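Local coordinates for fatty acid metabolism regulator protein (Bacillus subtilis, PDB 1VI0) that represses transcription of fatty acid transport and beta-oxidation genes as a DNA-binding homodimer whose grip on DNA is inhibited by long-chain fatty acyl-CoA, at residues D54-L59 / Q119-I124. Sequence-based numbering, arbitrary orientation.
Sequences DILISL and QKINEI. With DCC (dodecyl-coa), chain C.
Asn122 ND2 donates to both amide oxygens of the pantetheine arm of dodecyl-CoA, to OP1 at 2.7 Å and, more nearly straight (157°), to OP2 at 3.0 Å. A carboxamide suits the place because its NH2 serves two carbonyls while OD1 accepts from Arg118 NE, which helps to fix the amide's rotation. Replaced by an alanine, Asn122 would lose the NH2, and OP1 and OP2 would probably be left without this shared donor. The flank of the same helix that faces 54-59 is lined mainly by aliphatic carbon. Ile57 is central: its CD1 rests on the stem of Lys120, 3.9 Å from CD, and its CG2 meets Ile124 CD1 at 4.1 Å, the two isoleucines crossing at about a right angle. With CG1 anti to the carbonyl carbon (chi1 -69°), Ile124 also brings CD1 to 3.4 Å from Ile57 O. A lysine suits position 120, since its extended chain carries NZ past Ile57 to salt bridges with Glu116 and Glu53. Deeper inside, Leu56 CD2 approaches Ile121 CD1 at 4.4 Å. The segments run nearly parallel, their axes 15° apart. These aliphatic contacts join a helix that helps to bind acyl-CoA to one leading from the DNA-binding domain, a possible route for relaying ligand binding.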
loop_
_atom_site.group_PDB
_atom_site.type_symbol
_atom_site.label_atom_id
_atom_site.label_comp_id
_atom_site.label_asym_id
_atom_site.label_seq_id
_atom_site.Cartn_x
_atom_site.Cartn_y
_atom_site.Cartn_z
ATOM N N ASP A 54 1.979 4.485 21.368
ATOM C CA ASP A 54 2.180 3.183 21.962
ATOM C C ASP A 54 0.948 2.267 21.838
ATOM O O ASP A 54 1.094 1.073 21.551
ATOM C CB ASP A 54 2.588 3.318 23.420
ATOM C CG ASP A 54 3.099 2.051 24.040
ATOM O OD1 ASP A 54 3.700 1.199 23.331
ATOM O OD2 ASP A 54 2.836 1.810 25.229
ATOM N N ILE A 55 -0.237 2.821 21.965
ATOM C CA ILE A 55 -1.485 2.085 21.773
ATOM C C ILE A 55 -1.603 1.637 20.294
ATOM O O ILE A 55 -1.818 0.424 20.090
ATOM C CB ILE A 55 -2.718 2.871 22.159
ATOM C CG1 ILE A 55 -2.698 3.219 23.677
ATOM C CG2 ILE A 55 -3.996 2.096 21.861
ATOM C CD1 ILE A 55 -3.761 4.289 23.990
ATOM N N LEU A 56 -1.312 2.482 19.363
ATOM C CA LEU A 56 -1.401 2.099 17.922
ATOM C C LEU A 56 -0.456 0.957 17.599
ATOM O O LEU A 56 -0.752 -0.069 16.963
ATOM C CB LEU A 56 -1.071 3.277 17.049
ATOM C CG LEU A 56 -1.233 3.000 15.521
ATOM C CD1 LEU A 56 -2.710 2.867 15.195
ATOM C CD2 LEU A 56 -0.622 4.198 14.783
ATOM N N ILE A 57 0.805 1.171 17.967
ATOM C CA ILE A 57 1.839 0.151 17.757
ATOM C C ILE A 57 1.522 -1.150 18.463
ATOM O O ILE A 57 1.606 -2.239 17.852
ATOM C CB ILE A 57 3.196 0.724 18.242
ATOM C CG1 ILE A 57 3.581 1.905 17.356
ATOM C CG2 ILE A 57 4.258 -0.369 18.269
ATOM C CD1 ILE A 57 4.617 2.817 18.025
ATOM N N SER A 58 1.041 -1.137 19.703
ATOM C CA SER A 58 0.715 -2.308 20.487
ATOM C C SER A 58 -0.523 -3.040 19.933
ATOM O O SER A 58 -0.564 -4.256 19.895
ATOM C CB SER A 58 0.480 -1.952 21.959
ATOM O OG SER A 58 1.715 -1.511 22.556
ATOM N N LEU A 59 -1.449 -2.250 19.423
ATOM C CA LEU A 59 -2.680 -2.883 18.816
ATOM C C LEU A 59 -2.223 -3.672 17.604
ATOM O O LEU A 59 -2.607 -4.849 17.429
ATOM C CB LEU A 59 -3.595 -1.759 18.501
ATOM C CG LEU A 59 -4.702 -1.728 17.501
ATOM C CD1 LEU A 59 -5.404 -0.356 17.592
ATOM C CD2 LEU A 59 -4.329 -2.023 16.061
ATOM N N GLN A 119 8.439 3.208 10.840
ATOM C CA GLN A 119 9.440 2.129 10.976
ATOM C C GLN A 119 9.059 1.160 12.087
ATOM O O GLN A 119 9.279 -0.048 12.011
ATOM C CB GLN A 119 10.783 2.740 11.420
ATOM C CG GLN A 119 11.662 3.207 10.276
ATOM C CD GLN A 119 13.027 3.618 10.858
ATOM O OE1 GLN A 119 13.040 4.377 11.835
ATOM N NE2 GLN A 119 14.076 3.090 10.260
ATOM N N LYS A 120 8.518 1.722 13.175
ATOM C CA LYS A 120 8.120 0.915 14.322
ATOM C C LYS A 120 7.001 -0.039 13.910
ATOM O O LYS A 120 7.096 -1.230 14.117
ATOM C CB LYS A 120 7.678 1.799 15.486
ATOM C CG LYS A 120 8.748 2.863 15.808
ATOM C CD LYS A 120 8.331 3.696 17.022
ATOM C CE LYS A 120 9.379 4.796 17.238
ATOM N NZ LYS A 120 8.868 5.863 18.155
ATOM N N ILE A 121 6.024 0.521 13.179
ATOM C CA ILE A 121 4.910 -0.297 12.688
ATOM C C ILE A 121 5.407 -1.363 11.757
ATOM O O ILE A 121 5.164 -2.572 11.906
ATOM C CB ILE A 121 3.898 0.625 11.927
ATOM C CG1 ILE A 121 3.220 1.575 12.919
ATOM C CG2 ILE A 121 2.876 -0.257 11.204
ATOM C CD1 ILE A 121 2.768 2.898 12.299
ATOM N N ASN A 122 6.277 -0.962 10.799
ATOM C CA ASN A 122 6.761 -1.877 9.800
ATOM C C ASN A 122 7.582 -3.029 10.317
ATOM O O ASN A 122 7.601 -4.109 9.726
ATOM C CB ASN A 122 7.420 -1.172 8.632
ATOM C CG ASN A 122 6.360 -0.462 7.797
ATOM O OD1 ASN A 122 5.202 -0.254 8.206
ATOM N ND2 ASN A 122 6.750 -0.063 6.618
ATOM N N GLU A 123 8.270 -2.851 11.452
ATOM C CA GLU A 123 9.033 -3.930 12.069
ATOM C C GLU A 123 8.102 -5.059 12.507
ATOM O O GLU A 123 8.447 -6.231 12.397
ATOM C CB GLU A 123 9.866 -3.354 13.211
ATOM C CG GLU A 123 10.703 -4.219 14.045
ATOM C CD GLU A 123 11.834 -4.951 13.374
ATOM O OE1 GLU A 123 11.987 -6.184 13.631
ATOM O OE2 GLU A 123 12.558 -4.330 12.575
ATOM N N ILE A 124 6.834 -4.755 12.822
ATOM C CA ILE A 124 5.846 -5.770 13.194
ATOM C C ILE A 124 5.408 -6.582 11.962
ATOM O O ILE A 124 5.060 -7.763 12.056
ATOM C CB ILE A 124 4.645 -5.143 13.891
ATOM C CG1 ILE A 124 5.061 -4.612 15.306
ATOM C CG2 ILE A 124 3.450 -6.060 14.039
ATOM C CD1 ILE A 124 4.005 -3.619 15.811
HETATM C C2 DCC C . 16.721 -5.569 -3.666
HETATM C C4 DCC C . 15.916 -5.211 -1.600
HETATM C C5 DCC C . 14.620 -5.494 -1.966
HETATM C C6 DCC C . 14.440 -5.793 -3.335
HETATM C C8 DCC C . 14.566 -5.066 0.104
HETATM C C10 DCC C . -2.647 -8.351 10.041
HETATM C C11 DCC C . -3.790 -8.199 11.059
HETATM C C12 DCC C . -3.409 -7.385 12.293
HETATM N N9 DCC C . 15.880 -4.913 -0.268
HETATM N N7 DCC C . 13.768 -5.379 -0.886
HETATM N N3 DCC C . 17.007 -5.252 -2.392
HETATM N N1 DCC C . 15.504 -5.880 -4.162
HETATM N N6 DCC C . 13.224 -6.042 -3.823
HETATM C "C1'" DCC C . 17.092 -4.671 0.596
HETATM C "C2'" DCC C . 16.884 -3.588 1.678
HETATM O "O2'" DCC C . 17.431 -2.361 1.125
HETATM C "C3'" DCC C . 17.871 -4.081 2.788
HETATM O "O3'" DCC C . 19.242 -3.868 2.299
HETATM C "C4'" DCC C . 17.589 -5.634 2.704
HETATM O "O4'" DCC C . 17.220 -5.888 1.348
HETATM C "C5'" DCC C . 16.561 -6.055 3.729
HETATM O "O5'" DCC C . 15.347 -5.248 3.697
HETATM P P1 DCC C . 13.885 -5.878 3.708
HETATM O O11 DCC C . 12.926 -4.794 3.712
HETATM O O12 DCC C . 13.813 -6.950 2.573
HETATM O O6 DCC C . 13.829 -6.733 5.002
HETATM P P2 DCC C . 13.771 -5.940 6.295
HETATM O O21 DCC C . 13.359 -6.943 7.347
HETATM O O22 DCC C . 15.010 -5.168 6.453
HETATM O O7 DCC C . 12.550 -4.871 6.237
HETATM C CPA DCC C . 11.181 -5.374 6.575
HETATM C CPB DCC C . 10.157 -4.208 6.449
HETATM C CP8 DCC C . 10.417 -3.427 5.148
HETATM C CP7 DCC C . 10.406 -3.276 7.629
HETATM C CP9 DCC C . 8.749 -4.659 6.598
HETATM O OP3 DCC C . 10.494 -4.269 4.046
HETATM C CP6 DCC C . 9.406 -2.326 4.898
HETATM O OP2 DCC C . 9.331 -1.379 5.669
HETATM N NP2 DCC C . 8.695 -2.496 3.818
HETATM C CP5 DCC C . 7.605 -1.503 3.444
HETATM C CP4 DCC C . 6.275 -2.183 3.952
HETATM C CP3 DCC C . 5.104 -1.189 3.851
HETATM O OP1 DCC C . 5.151 -0.121 4.461
HETATM N NP1 DCC C . 4.137 -1.541 3.069
HETATM C CP2 DCC C . 2.922 -0.748 2.783
HETATM C CP1 DCC C . 1.825 -1.574 3.387
HETATM S S DCC C . 2.061 -2.177 5.074
HETATM P P3 DCC C . 20.515 -3.321 3.114
HETATM O O31 DCC C . 20.059 -2.258 4.010
HETATM O O32 DCC C . 21.114 -4.431 3.870
HETATM O O33 DCC C . 21.413 -2.843 2.005
HETATM C CA1 DCC C . 1.500 -0.741 6.024
HETATM C CA2 DCC C . 1.119 -1.104 7.494
HETATM O OA1 DCC C . 1.373 0.357 5.532
HETATM C CA3 DCC C . -0.289 -1.718 7.603
HETATM C CA4 DCC C . -0.443 -3.067 8.202
HETATM C CA5 DCC C . -0.703 -4.176 7.209
HETATM C CA6 DCC C . -1.660 -5.249 7.697
HETATM C CA7 DCC C . -1.036 -6.592 8.001
HETATM C CA8 DCC C . -1.821 -7.822 7.721
HETATM C CA9 DCC C . -3.060 -8.060 8.590
#